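Local coordinates for protein probable fimbrial chaperone YadV (Escherichia coli K-12, PDB 5GHU) that probably acts as a periplasmic chaperone that helps fold and deliver pilin subunits for assembly of the Yad fimbriae on the cell surface, at residues 86-91 and 118-123; 136-141 and 153-158; 161-166 and 204-209; 176-181 and 189-194. All blocks are in the same frame, centred on the assembly; numbering follows the deposited sequence.

In the fold
The chaperone is two immunoglobulin-like domains set at an angle. Interaction 1 pairs two strands of the N-terminal domain, while interactions 2, 3 and 4 lie in the C-terminal domain. Interaction 1 is the most regular, a full antiparallel ladder with aromatics on both faces, one buried in its domain core. Interactions 2 and 3 face each other across the C-terminal sandwich, Trp-140 packing on Phe-206 and Leu-138 on Phe-163, so their apolar sides share one buried core. Interaction 4 lies mostly at the surface and relies on polar side chains, although Met-190 reaches Val-153 of interaction 2. Met-181 and Ser-162, from interactions 4 and 3, touch Lys-119 and Phe-121 of interaction 1, joining the domains.

Interaction 1. Residues 86-91 and 118-123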
loop_
_atom_site.group_PDB
_atom_site.type_symbol
_atom_site.label_atom_id
_atom_site.label_comp_id
_atom_site.label_asym_id
_atom_site.label_seq_id
_atom_site.Cartn_x
_atom_site.Cartn_y
_atom_site.Cartn_z
ATOM N N SER A 86 -6.611 3.617 -8.347
ATOM C CA SER A 86 -6.420 4.806 -7.474
ATOM C C SER A 86 -6.158 4.309 -6.069
ATOM O O SER A 86 -6.764 3.358 -5.632
ATOM C CB SER A 86 -7.669 5.702 -7.454
ATOM O OG SER A 86 -7.848 6.337 -8.689
ATOM N N VAL A 87 -5.295 4.967 -5.319
ATOM C CA VAL A 87 -4.984 4.516 -3.982
ATOM C C VAL A 87 -5.461 5.538 -2.942
ATOM O O VAL A 87 -5.414 6.785 -3.131
ATOM C CB VAL A 87 -3.449 4.249 -3.784
ATOM C CG1 VAL A 87 -2.620 5.581 -3.806
ATOM C CG2 VAL A 87 -3.193 3.448 -2.497
ATOM N N PHE A 88 -5.938 4.960 -1.836
ATOM C CA PHE A 88 -6.393 5.715 -0.660
ATOM C C PHE A 88 -5.856 5.078 0.585
ATOM O O PHE A 88 -5.273 3.978 0.545
ATOM C CB PHE A 88 -7.941 5.799 -0.624
ATOM C CG PHE A 88 -8.494 6.412 -1.852
ATOM C CD1 PHE A 88 -8.745 5.647 -2.987
ATOM C CD2 PHE A 88 -8.725 7.767 -1.903
ATOM C CE1 PHE A 88 -9.205 6.256 -4.133
ATOM C CE2 PHE A 88 -9.185 8.363 -3.083
ATOM C CZ PHE A 88 -9.422 7.561 -4.187
ATOM N N TRP A 89 -6.008 5.809 1.688
ATOM C CA TRP A 89 -5.628 5.283 2.987
ATOM C C TRP A 89 -6.805 5.051 3.907
ATOM O O TRP A 89 -7.599 5.944 4.147
ATOM C CB TRP A 89 -4.631 6.240 3.639
ATOM C CG TRP A 89 -3.352 6.117 2.878
ATOM C CD1 TRP A 89 -3.013 6.757 1.711
ATOM C CD2 TRP A 89 -2.279 5.229 3.176
ATOM N NE1 TRP A 89 -1.783 6.339 1.288
ATOM C CE2 TRP A 89 -1.305 5.405 2.176
ATOM C CE3 TRP A 89 -2.043 4.309 4.188
ATOM C CZ2 TRP A 89 -0.107 4.712 2.186
ATOM C CZ3 TRP A 89 -0.861 3.628 4.197
ATOM C CH2 TRP A 89 0.095 3.832 3.210
ATOM N N PHE A 90 -6.904 3.821 4.382
ATOM C CA PHE A 90 -7.885 3.477 5.412
ATOM C C PHE A 90 -7.251 3.664 6.786
ATOM O O PHE A 90 -6.263 3.001 7.104
ATOM C CB PHE A 90 -8.367 2.015 5.231
ATOM C CG PHE A 90 -9.344 1.579 6.299
ATOM C CD1 PHE A 90 -10.545 2.238 6.448
ATOM C CD2 PHE A 90 -9.005 0.614 7.227
ATOM C CE1 PHE A 90 -11.451 1.910 7.444
ATOM C CE2 PHE A 90 -9.897 0.269 8.225
ATOM C CZ PHE A 90 -11.123 0.941 8.348
ATOM N N ASN A 91 -7.831 4.568 7.579
ATOM C CA ASN A 91 -7.302 4.929 8.889
ATOM C C ASN A 91 -8.134 4.423 10.019
ATOM O O ASN A 91 -9.362 4.511 9.957
ATOM C CB ASN A 91 -7.258 6.455 9.056
ATOM C CG ASN A 91 -6.337 7.136 8.057
ATOM O OD1 ASN A 91 -5.247 7.530 8.413
ATOM N ND2 ASN A 91 -6.779 7.280 6.819
ATOM N N ILE A 118 -3.765 1.558 6.528
ATOM C CA ILE A 118 -3.401 0.613 5.458
ATOM C C ILE A 118 -3.920 1.131 4.142
ATOM O O ILE A 118 -4.800 1.981 4.103
ATOM C CB ILE A 118 -3.981 -0.819 5.655
ATOM C CG1 ILE A 118 -5.509 -0.810 5.642
ATOM C CG2 ILE A 118 -3.418 -1.473 6.906
ATOM C CD1 ILE A 118 -6.106 -2.218 5.760
ATOM N N LYS A 119 -3.335 0.665 3.046
ATOM C CA LYS A 119 -3.749 1.130 1.712
ATOM C C LYS A 119 -5.043 0.479 1.256
ATOM O O LYS A 119 -5.276 -0.727 1.473
ATOM C CB LYS A 119 -2.675 0.801 0.682
ATOM C CG LYS A 119 -1.386 1.589 0.929
ATOM C CD LYS A 119 -0.255 0.963 0.041
ATOM C CE LYS A 119 1.157 1.456 0.379
ATOM N NZ LYS A 119 2.198 0.611 -0.324
ATOM N N LEU A 120 -5.846 1.291 0.581
ATOM C CA LEU A 120 -7.016 0.775 -0.159
ATOM C C LEU A 120 -6.765 1.047 -1.640
ATOM O O LEU A 120 -6.463 2.172 -2.042
ATOM C CB LEU A 120 -8.310 1.453 0.301
ATOM C CG LEU A 120 -9.536 0.984 -0.514
ATOM C CD1 LEU A 120 -10.793 0.962 0.412
ATOM C CD2 LEU A 120 -9.788 1.894 -1.710
ATOM N N PHE A 121 -6.838 0.010 -2.469
ATOM C CA PHE A 121 -6.662 0.210 -3.904
ATOM C C PHE A 121 -8.000 0.103 -4.564
ATOM O O PHE A 121 -8.637 -0.981 -4.506
ATOM C CB PHE A 121 -5.695 -0.844 -4.510
ATOM C CG PHE A 121 -4.305 -0.773 -3.934
ATOM C CD1 PHE A 121 -3.412 0.122 -4.432
ATOM C CD2 PHE A 121 -3.902 -1.609 -2.879
ATOM C CE1 PHE A 121 -2.096 0.199 -3.920
ATOM C CE2 PHE A 121 -2.578 -1.488 -2.313
ATOM C CZ PHE A 121 -1.686 -0.606 -2.853
ATOM N N TYR A 122 -8.426 1.203 -5.178
ATOM C CA TYR A 122 -9.656 1.205 -5.974
ATOM C C TYR A 122 -9.309 0.712 -7.381
ATOM O O TYR A 122 -8.465 1.316 -8.072
ATOM C CB TYR A 122 -10.263 2.618 -6.000
ATOM C CG TYR A 122 -11.569 2.620 -6.764
ATOM C CD1 TYR A 122 -12.747 2.249 -6.143
ATOM C CD2 TYR A 122 -11.602 3.042 -8.086
ATOM C CE1 TYR A 122 -13.962 2.303 -6.848
ATOM C CE2 TYR A 122 -12.805 3.130 -8.780
ATOM C CZ TYR A 122 -13.956 2.735 -8.164
ATOM O OH TYR A 122 -15.165 2.815 -8.871
ATOM N N ARG A 123 -9.937 -0.418 -7.805
ATOM C CA ARG A 123 -9.546 -1.090 -9.030
ATOM C C ARG A 123 -10.745 -1.125 -9.985
ATOM O O ARG A 123 -11.666 -1.925 -9.813
ATOM C CB ARG A 123 -9.068 -2.515 -8.739
ATOM C CG ARG A 123 -8.565 -3.211 -9.995
ATOM C CD ARG A 123 -8.069 -4.628 -9.669
ATOM N NE ARG A 123 -6.837 -4.413 -8.883
ATOM C CZ ARG A 123 -6.359 -5.334 -8.058
ATOM N NH1 ARG A 123 -6.936 -6.543 -7.979
ATOM N NH2 ARG A 123 -5.283 -5.064 -7.320
#
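Phe-88 and Leu-120 face each other in the middle of an antiparallel ladder, their backbones joined by two bonds; Leu-120 N reaches Phe-88 O at 2.7 Å and almost straight (178°). Similar pairs of bonds join Ser-86 to Tyr-122 and Phe-90 to Ile-118. The tightly packed face carries Phe-88, Phe-90, Leu-120 and Tyr-122: Phe-88 CD1 lies 4.1 Å from Leu-120 CD2, and the ring edge of Phe-88 meets Tyr-122 CB. Leu-72 of strand 67-74 covers Phe-90 and Leu-120, and Phe-53 sets its ring edge-to-face with Phe-88.

The other face is more open at Val-87, Trp-89 and Lys-119. The extended lysine runs beside the indole, its CG over one face, 3.7 Å from the six-membered ring centroid, in a CH-pi contact. Val-87 CG2 rests 3.7 Å from Phe-121 CE1. Laying its methylenes on tryptophan lets Lys-119 bury hydrocarbon while its ammonium goes on toward Ser-162 of the C-terminal domain, a weak hydrogen bond.

Interaction 2. Residues 136-141 and 153-158; sequences LALKWF and VTNPTP
Both methyls of Val-153 are turned to one tryptophan: CG1 sits over the centre of the Trp-140 six-membered ring, 3.9 Å from its centroid and 7° off the normal, a CH-pi contact, while CG2 approaches the rim at 3.4 Å from CE3. The valine has CG1 anti to its own backbone N (chi1 -169°), which sets both methyls over the same face of the indole. Phe-206 of the facing sheet meets this indole too. Lys-139 and Thr-154 form an antiparallel hydrogen-bonded pair, with Lys-139 N to Thr-154 O at 2.9 Å and the return bond equally long. These strands, 139-143 and 150-155, make a beta hairpin at one border of the three-stranded sheet in the immunoglobulin-like C-terminal domain.

Where the hairpin opens, Leu-138 drives CD2 against Asn-155 CB at 3.5 Å, and CD1 heads for Val-161 and Phe-163. Asn-155 also shapes its own chain: OD1 takes Thr-157 N from above its carbonyl plane in an Asx turn and Thr-157 OG1 on a lone pair at 2.8 Å, while ND2 bonds Tyr-159 O, holding the carboxamide at both ends. Ala-137 CB touches Thr-157 CG2 at 3.6 Å. On the other face, Thr-154 OG1 turns to Asp-187 and Arg-152.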
loop_
_atom_site.group_PDB
_atom_site.type_symbol
_atom_site.label_atom_id
_atom_site.label_comp_id
_atom_site.label_asym_id
_atom_site.label_seq_id
_atom_site.Cartn_x
_atom_site.Cartn_y
_atom_site.Cartn_z
ATOM N N LEU A 136 6.690 -7.652 -12.460
ATOM C CA LEU A 136 7.543 -8.158 -13.540
ATOM C C LEU A 136 7.641 -7.178 -14.698
ATOM O O LEU A 136 8.604 -7.173 -15.451
ATOM C CB LEU A 136 6.992 -9.529 -14.046
ATOM C CG LEU A 136 7.523 -10.055 -15.392
ATOM C CD1 LEU A 136 9.071 -10.306 -15.359
ATOM C CD2 LEU A 136 6.789 -11.370 -15.835
ATOM N N ALA A 137 6.563 -6.384 -14.902
ATOM C CA ALA A 137 6.541 -5.429 -15.999
ATOM C C ALA A 137 7.334 -4.167 -15.764
ATOM O O ALA A 137 7.628 -3.451 -16.725
ATOM C CB ALA A 137 5.095 -5.045 -16.315
ATOM N N LEU A 138 7.695 -3.912 -14.520
ATOM C CA LEU A 138 8.528 -2.706 -14.224
ATOM C C LEU A 138 9.841 -2.747 -14.969
ATOM O O LEU A 138 10.489 -3.826 -15.112
ATOM C CB LEU A 138 8.814 -2.567 -12.721
ATOM C CG LEU A 138 7.553 -2.507 -11.830
ATOM C CD1 LEU A 138 7.979 -2.417 -10.320
ATOM C CD2 LEU A 138 6.682 -1.260 -12.221
ATOM N N LYS A 139 10.248 -1.564 -15.451
ATOM C CA LYS A 139 11.574 -1.437 -16.062
ATOM C C LYS A 139 12.481 -0.639 -15.150
ATOM O O LYS A 139 12.108 0.416 -14.628
ATOM C CB LYS A 139 11.472 -0.742 -17.433
ATOM C CG LYS A 139 10.508 -1.464 -18.376
ATOM C CD LYS A 139 11.019 -2.860 -18.583
ATOM C CE LYS A 139 10.256 -3.596 -19.672
ATOM N NZ LYS A 139 10.381 -5.089 -19.513
ATOM N N TRP A 140 13.698 -1.141 -15.000
ATOM C CA TRP A 140 14.662 -0.541 -14.089
ATOM C C TRP A 140 15.872 0.014 -14.789
ATOM O O TRP A 140 16.410 -0.589 -15.728
ATOM C CB TRP A 140 15.162 -1.630 -13.107
ATOM C CG TRP A 140 14.064 -2.288 -12.302
ATOM C CD1 TRP A 140 13.149 -3.253 -12.741
ATOM C CD2 TRP A 140 13.747 -2.041 -10.928
ATOM N NE1 TRP A 140 12.323 -3.584 -11.708
ATOM C CE2 TRP A 140 12.656 -2.880 -10.588
ATOM C CE3 TRP A 140 14.328 -1.212 -9.928
ATOM C CZ2 TRP A 140 12.073 -2.869 -9.343
ATOM C CZ3 TRP A 140 13.748 -1.216 -8.647
ATOM C CH2 TRP A 140 12.652 -2.054 -8.355
ATOM N N PHE A 141 16.310 1.195 -14.343
ATOM C CA PHE A 141 17.452 1.918 -14.926
ATOM C C PHE A 141 18.310 2.565 -13.876
ATOM O O PHE A 141 17.799 3.002 -12.835
ATOM C CB PHE A 141 16.943 3.073 -15.848
ATOM C CG PHE A 141 15.998 2.603 -16.898
ATOM C CD1 PHE A 141 14.638 2.458 -16.623
ATOM C CD2 PHE A 141 16.484 2.229 -18.130
ATOM C CE1 PHE A 141 13.789 2.009 -17.576
ATOM C CE2 PHE A 141 15.621 1.834 -19.119
ATOM C CZ PHE A 141 14.276 1.703 -18.833
ATOM N N VAL A 153 12.675 3.821 -12.014
ATOM C CA VAL A 153 11.820 2.662 -12.218
ATOM C C VAL A 153 10.570 3.154 -12.960
ATOM O O VAL A 153 10.017 4.196 -12.603
ATOM C CB VAL A 153 11.413 2.018 -10.894
ATOM C CG1 VAL A 153 10.721 0.624 -11.124
ATOM C CG2 VAL A 153 12.662 1.807 -10.005
ATOM N N THR A 154 10.182 2.421 -14.001
ATOM C CA THR A 154 9.034 2.834 -14.840
ATOM C C THR A 154 7.987 1.748 -14.779
ATOM O O THR A 154 8.302 0.587 -15.023
ATOM C CB THR A 154 9.497 3.039 -16.253
ATOM O OG1 THR A 154 10.337 4.208 -16.296
ATOM C CG2 THR A 154 8.332 3.306 -17.203
ATOM N N ASN A 155 6.755 2.155 -14.486
ATOM C CA ASN A 155 5.599 1.230 -14.408
ATOM C C ASN A 155 4.698 1.451 -15.603
ATOM O O ASN A 155 4.030 2.482 -15.647
ATOM C CB ASN A 155 4.847 1.526 -13.125
ATOM C CG ASN A 155 3.639 0.597 -12.920
ATOM O OD1 ASN A 155 3.326 -0.247 -13.734
ATOM N ND2 ASN A 155 3.023 0.760 -11.762
ATOM N N PRO A 156 4.702 0.542 -16.546
ATOM C CA PRO A 156 3.892 0.690 -17.776
ATOM C C PRO A 156 2.464 0.157 -17.628
ATOM O O PRO A 156 1.738 0.121 -18.651
ATOM C CB PRO A 156 4.659 -0.155 -18.801
ATOM C CG PRO A 156 5.182 -1.319 -17.942
ATOM C CD PRO A 156 5.543 -0.703 -16.566
ATOM N N THR A 157 2.095 -0.207 -16.413
ATOM C CA THR A 157 0.803 -0.924 -16.203
ATOM C C THR A 157 -0.234 0.013 -15.546
ATOM O O THR A 157 0.118 1.054 -14.918
ATOM C CB THR A 157 0.930 -2.173 -15.290
ATOM O OG1 THR A 157 0.985 -1.775 -13.919
ATOM C CG2 THR A 157 2.172 -2.985 -15.627
ATOM N N PRO A 158 -1.492 -0.421 -15.529
ATOM C CA PRO A 158 -2.525 0.334 -14.770
ATOM C C PRO A 158 -2.642 0.024 -13.301
ATOM O O PRO A 158 -3.571 0.494 -12.658
ATOM C CB PRO A 158 -3.841 -0.069 -15.480
ATOM C CG PRO A 158 -3.517 -1.502 -16.008
ATOM C CD PRO A 158 -2.050 -1.435 -16.455
#

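Interaction 3. Residues 161-166 and 204-209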
loop_
_atom_site.group_PDB
_atom_site.type_symbol
_atom_site.label_atom_id
_atom_site.label_comp_id
_atom_site.label_asym_id
_atom_site.label_seq_id
_atom_site.Cartn_x
_atom_site.Cartn_y
_atom_site.Cartn_z
ATOM N N VAL A 161 2.401 -0.827 -7.971
ATOM C CA VAL A 161 3.292 -1.863 -7.420
ATOM C C VAL A 161 3.838 -1.387 -6.093
ATOM O O VAL A 161 4.326 -0.257 -5.964
ATOM C CB VAL A 161 4.463 -2.226 -8.362
ATOM C CG1 VAL A 161 5.420 -3.248 -7.671
ATOM C CG2 VAL A 161 3.926 -2.853 -9.672
ATOM N N SER A 162 3.725 -2.276 -5.077
ATOM C CA SER A 162 4.169 -1.985 -3.698
ATOM C C SER A 162 5.232 -3.013 -3.335
ATOM O O SER A 162 5.138 -4.157 -3.786
ATOM C CB SER A 162 3.006 -2.146 -2.711
ATOM O OG SER A 162 1.946 -1.188 -2.978
ATOM N N PHE A 163 6.196 -2.615 -2.511
ATOM C CA PHE A 163 7.281 -3.551 -2.149
ATOM C C PHE A 163 7.439 -3.718 -0.651
ATOM O O PHE A 163 7.253 -2.767 0.131
ATOM C CB PHE A 163 8.649 -3.023 -2.657
ATOM C CG PHE A 163 8.704 -2.741 -4.150
ATOM C CD1 PHE A 163 8.349 -1.495 -4.628
ATOM C CD2 PHE A 163 9.068 -3.728 -5.036
ATOM C CE1 PHE A 163 8.385 -1.215 -6.031
ATOM C CE2 PHE A 163 9.180 -3.482 -6.420
ATOM C CZ PHE A 163 8.837 -2.197 -6.922
ATOM N N SER A 164 7.905 -4.900 -0.253
ATOM C CA SER A 164 8.335 -5.037 1.140
ATOM C C SER A 164 9.829 -4.784 1.252
ATOM O O SER A 164 10.268 -4.258 2.261
ATOM C CB SER A 164 7.953 -6.416 1.653
ATOM O OG SER A 164 8.578 -7.440 0.877
ATOM N N SER A 165 10.608 -5.125 0.224
ATOM C CA SER A 165 12.079 -4.905 0.266
ATOM C C SER A 165 12.666 -5.128 -1.119
ATOM O O SER A 165 11.985 -5.689 -2.009
ATOM C CB SER A 165 12.785 -5.862 1.241
ATOM O OG SER A 165 12.686 -7.212 0.817
ATOM N N GLY A 166 13.912 -4.685 -1.304
ATOM C CA GLY A 166 14.580 -4.911 -2.561
ATOM C C GLY A 166 16.024 -4.537 -2.376
ATOM O O GLY A 166 16.389 -3.851 -1.417
ATOM N N VAL A 204 18.941 -6.228 -9.944
ATOM C CA VAL A 204 17.965 -5.860 -8.935
ATOM C C VAL A 204 17.197 -7.084 -8.505
ATOM O O VAL A 204 16.887 -7.947 -9.337
ATOM C CB VAL A 204 16.982 -4.784 -9.498
ATOM C CG1 VAL A 204 15.816 -4.521 -8.550
ATOM C CG2 VAL A 204 17.773 -3.532 -9.724
ATOM N N HIS A 205 16.962 -7.211 -7.198
ATOM C CA HIS A 205 16.078 -8.262 -6.708
ATOM C C HIS A 205 15.047 -7.575 -5.796
ATOM O O HIS A 205 15.389 -6.632 -5.086
ATOM C CB HIS A 205 16.895 -9.338 -5.956
ATOM C CG HIS A 205 16.065 -10.503 -5.498
ATOM N ND1 HIS A 205 15.356 -10.491 -4.320
ATOM C CD2 HIS A 205 15.774 -11.675 -6.105
ATOM C CE1 HIS A 205 14.719 -11.642 -4.184
ATOM N NE2 HIS A 205 14.929 -12.366 -5.273
ATOM N N PHE A 206 13.807 -8.072 -5.756
ATOM C CA PHE A 206 12.820 -7.424 -4.897
ATOM C C PHE A 206 11.733 -8.401 -4.513
ATOM O O PHE A 206 11.575 -9.490 -5.105
ATOM C CB PHE A 206 12.216 -6.166 -5.611
ATOM C CG PHE A 206 11.539 -6.474 -6.927
ATOM C CD1 PHE A 206 10.229 -7.030 -6.918
ATOM C CD2 PHE A 206 12.183 -6.248 -8.143
ATOM C CE1 PHE A 206 9.624 -7.339 -8.110
ATOM C CE2 PHE A 206 11.536 -6.533 -9.359
ATOM C CZ PHE A 206 10.250 -7.075 -9.306
ATOM N N TYR A 207 11.004 -7.998 -3.480
ATOM C CA TYR A 207 9.736 -8.636 -3.132
ATOM C C TYR A 207 8.661 -7.585 -3.156
ATOM O O TYR A 207 8.635 -6.654 -2.339
ATOM C CB TYR A 207 9.812 -9.264 -1.745
ATOM C CG TYR A 207 10.847 -10.402 -1.669
ATOM C CD1 TYR A 207 10.521 -11.678 -2.108
ATOM C CD2 TYR A 207 12.112 -10.167 -1.183
ATOM C CE1 TYR A 207 11.434 -12.737 -2.020
ATOM C CE2 TYR A 207 13.020 -11.208 -1.100
ATOM C CZ TYR A 207 12.668 -12.478 -1.542
ATOM O OH TYR A 207 13.586 -13.559 -1.455
ATOM N N ALA A 208 7.804 -7.697 -4.160
ATOM C CA ALA A 208 6.604 -6.862 -4.193
ATOM C C ALA A 208 5.496 -7.521 -3.398
ATOM O O ALA A 208 5.676 -8.594 -2.825
ATOM C CB ALA A 208 6.190 -6.638 -5.663
ATOM N N ILE A 209 4.340 -6.843 -3.313
ATOM C CA ILE A 209 3.268 -7.320 -2.424
ATOM C C ILE A 209 2.014 -7.536 -3.234
ATOM O O ILE A 209 1.611 -6.674 -3.996
ATOM C CB ILE A 209 2.961 -6.290 -1.309
ATOM C CG1 ILE A 209 4.278 -6.022 -0.566
ATOM C CG2 ILE A 209 1.891 -6.897 -0.347
ATOM C CD1 ILE A 209 4.159 -4.817 0.378
HETATM O O HOH W 1 2.267 -4.743 -5.772
HETATM O O HOH W 2 6.533 -8.938 -0.162
#
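A classic beta bulge interrupts the pairing of strand 163-170 with strand 203-209: Ser-164 and Ser-165 both face Tyr-207. Ser-164 N donates a hydrogen bond to Tyr-207 O at 2.8 Å, and Tyr-207 N donates one to Ser-165 O along a nearly straight path (175°). Before the bulge, Ile-209 N bonds to Ser-162 O, with a marked bend.

Two waters extend this join. One accepts from Ser-162 N and donates to Ile-209 O; the other donates to Ala-208 O and bonds with Ser-164 OG at 2.7 Å. With chi1 at 60°, that hydroxyl is brought in between its own N and carbonyl carbon, toward Tyr-207 CB.

On the apolar side the ring of Phe-163 presents its edge to the face of Phe-206 in an offset edge-to-face pair, the centroids 5.5 Å apart and the planes at 84°. CE2 of Phe-163 leads, 3.7 Å from Phe-206 CD1. Val-161 CG1 lies over one face of the Phe-163 ring and also meets Ala-208 CB at 4.0 Å. At Gly-166 the chains draw close, CA to Phe-206 CA 3.9 Å, leaving little room for a side chain. Trp-140 of the facing sheet, and Leu-138 just before its strand, pack on these aromatics, the interleaved apolar core typical of an immunoglobulin-like beta sandwich.

Interaction 4. Residues 176-181 and 189-194; sequences PIDVKM and VMKVNG
The side chains of Asp-178 and Asn-193 cross at about a right angle, with the carboxylate and amide planes 58° apart. Around them, a loop centred on an inverse gamma turn at Asp-178 runs beside strand 186-191 of the immunoglobulin-like C-terminal domain. The amide nitrogen Asn-193 ND2 comes in above the carboxylate plane and bonds Asp-178 OD1 at 2.6 Å; its second proton goes to Pro-176 O. That carbonyl also takes Asn-193 N at 2.9 Å, and with both partners of ND2 lying near the amide plane, the side chain is fixed in rotation. Asp-178 N bonds Lys-191 O, and a water spans Asp-178 O and Lys-191 N.

Ile-177 and Met-190 are set aslant on the buried side, Ile-177 CG2 resting 3.7 Å from Met-190 CB, with Leu-151 against the isoleucine and Val-153 and Phe-163 against the methionine. Met-190 stretches along the loop: with CG anti to its carbonyl carbon (chi1 -60°) and an extended chain beyond, its sulfur reaches Lys-180 N in a weak bond and its methyl CE comes to 3.4 Å from Lys-180 O.

The exposed side is more polar. Asp-178 and Lys-191 lie side by side, but Asp-178 OD2 stays 5.0 Å from Lys-191 NZ, not in contact. Lys-180, fully extended, spans back to the strand and hydrogen-bonds NZ to Val-189 O at 2.8 Å, nearly in line with the carbonyl bond.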
loop_
_atom_site.group_PDB
_atom_site.type_symbol
_atom_site.label_atom_id
_atom_site.label_comp_id
_atom_site.label_asym_id
_atom_site.label_seq_id
_atom_site.Cartn_x
_atom_site.Cartn_y
_atom_site.Cartn_z
ATOM N N PRO A 176 20.872 -2.426 -0.187
ATOM C CA PRO A 176 19.422 -2.296 -0.071
ATOM C C PRO A 176 18.920 -1.109 -0.855
ATOM O O PRO A 176 19.573 -0.067 -0.847
ATOM C CB PRO A 176 19.187 -2.056 1.394
ATOM C CG PRO A 176 20.373 -2.736 2.061
ATOM C CD PRO A 176 21.529 -2.524 1.127
ATOM N N ILE A 177 17.764 -1.296 -1.487
ATOM C CA ILE A 177 17.058 -0.206 -2.146
ATOM C C ILE A 177 16.008 0.376 -1.193
ATOM O O ILE A 177 15.277 -0.378 -0.573
ATOM C CB ILE A 177 16.375 -0.736 -3.395
ATOM C CG1 ILE A 177 17.454 -1.241 -4.376
ATOM C CG2 ILE A 177 15.495 0.397 -4.028
ATOM C CD1 ILE A 177 16.921 -2.092 -5.530
ATOM N N ASP A 178 15.912 1.703 -1.104
ATOM C CA ASP A 178 14.807 2.355 -0.395
ATOM C C ASP A 178 13.564 2.261 -1.272
ATOM O O ASP A 178 13.195 3.226 -1.972
ATOM C CB ASP A 178 15.119 3.834 -0.089
ATOM C CG ASP A 178 16.194 4.009 0.963
ATOM O OD1 ASP A 178 16.551 3.047 1.681
ATOM O OD2 ASP A 178 16.665 5.163 1.089
ATOM N N VAL A 179 12.963 1.083 -1.288
ATOM C CA VAL A 179 11.818 0.850 -2.181
ATOM C C VAL A 179 10.658 1.781 -1.863
ATOM O O VAL A 179 10.416 2.125 -0.702
ATOM C CB VAL A 179 11.348 -0.609 -2.123
ATOM C CG1 VAL A 179 12.421 -1.534 -2.777
ATOM C CG2 VAL A 179 11.032 -1.036 -0.679
ATOM N N LYS A 180 9.935 2.158 -2.922
ATOM C CA LYS A 180 8.767 3.046 -2.813
ATOM C C LYS A 180 7.692 2.432 -3.654
ATOM O O LYS A 180 7.975 1.819 -4.670
ATOM C CB LYS A 180 9.049 4.446 -3.391
ATOM C CG LYS A 180 10.094 5.284 -2.648
ATOM C CD LYS A 180 10.229 6.554 -3.493
ATOM C CE LYS A 180 11.366 7.486 -3.095
ATOM N NZ LYS A 180 11.440 8.548 -4.143
ATOM N N MET A 181 6.440 2.699 -3.258
ATOM C CA MET A 181 5.329 2.348 -4.134
ATOM C C MET A 181 5.408 3.124 -5.447
ATOM O O MET A 181 5.737 4.327 -5.446
ATOM C CB MET A 181 4.000 2.618 -3.392
ATOM C CG MET A 181 2.837 2.241 -4.279
ATOM S SD MET A 181 1.243 2.217 -3.330
ATOM C CE MET A 181 1.086 3.915 -2.876
ATOM N N VAL A 189 11.980 7.348 -8.684
ATOM C CA VAL A 189 13.404 7.127 -8.371
ATOM C C VAL A 189 13.516 6.517 -6.964
ATOM O O VAL A 189 12.849 6.963 -6.021
ATOM C CB VAL A 189 14.221 8.400 -8.454
ATOM C CG1 VAL A 189 15.666 8.123 -7.894
ATOM C CG2 VAL A 189 14.279 8.872 -9.911
ATOM N N MET A 190 14.387 5.504 -6.816
ATOM C CA MET A 190 14.536 4.852 -5.522
ATOM C C MET A 190 16.010 4.837 -5.236
ATOM O O MET A 190 16.827 4.474 -6.109
ATOM C CB MET A 190 13.945 3.423 -5.554
ATOM C CG MET A 190 12.460 3.406 -5.891
ATOM S SD MET A 190 11.927 1.674 -5.979
ATOM C CE MET A 190 10.479 1.853 -7.016
ATOM N N LYS A 191 16.354 5.281 -4.025
ATOM C CA LYS A 191 17.739 5.382 -3.576
ATOM C C LYS A 191 18.369 3.988 -3.359
ATOM O O LYS A 191 17.693 3.043 -2.948
ATOM C CB LYS A 191 17.809 6.188 -2.273
ATOM C CG LYS A 191 17.589 7.685 -2.484
ATOM C CD LYS A 191 17.914 8.507 -1.222
ATOM C CE LYS A 191 19.276 8.102 -0.637
ATOM N NZ LYS A 191 19.816 9.037 0.414
ATOM N N VAL A 192 19.661 3.872 -3.668
ATOM C CA VAL A 192 20.427 2.637 -3.370
ATOM C C VAL A 192 21.385 2.977 -2.240
ATOM O O VAL A 192 22.229 3.869 -2.371
ATOM C CB VAL A 192 21.208 2.097 -4.594
ATOM C CG1 VAL A 192 21.993 0.805 -4.227
ATOM C CG2 VAL A 192 20.246 1.794 -5.758
ATOM N N ASN A 193 21.230 2.293 -1.122
ATOM C CA ASN A 193 22.028 2.596 0.067
ATOM C C ASN A 193 23.428 2.031 0.023
ATOM O O ASN A 193 23.625 0.853 -0.229
ATOM C CB ASN A 193 21.332 2.087 1.314
ATOM C CG ASN A 193 20.045 2.796 1.579
ATOM O OD1 ASN A 193 20.016 3.839 2.230
ATOM N ND2 ASN A 193 18.974 2.256 1.059
ATOM N N GLY A 194 24.402 2.889 0.283
ATOM C CA GLY A 194 25.755 2.415 0.530
ATOM C C GLY A 194 26.554 2.210 -0.731
ATOM O O GLY A 194 27.596 1.576 -0.708
HETATM O O HOH W 3 14.050 5.860 -2.422
#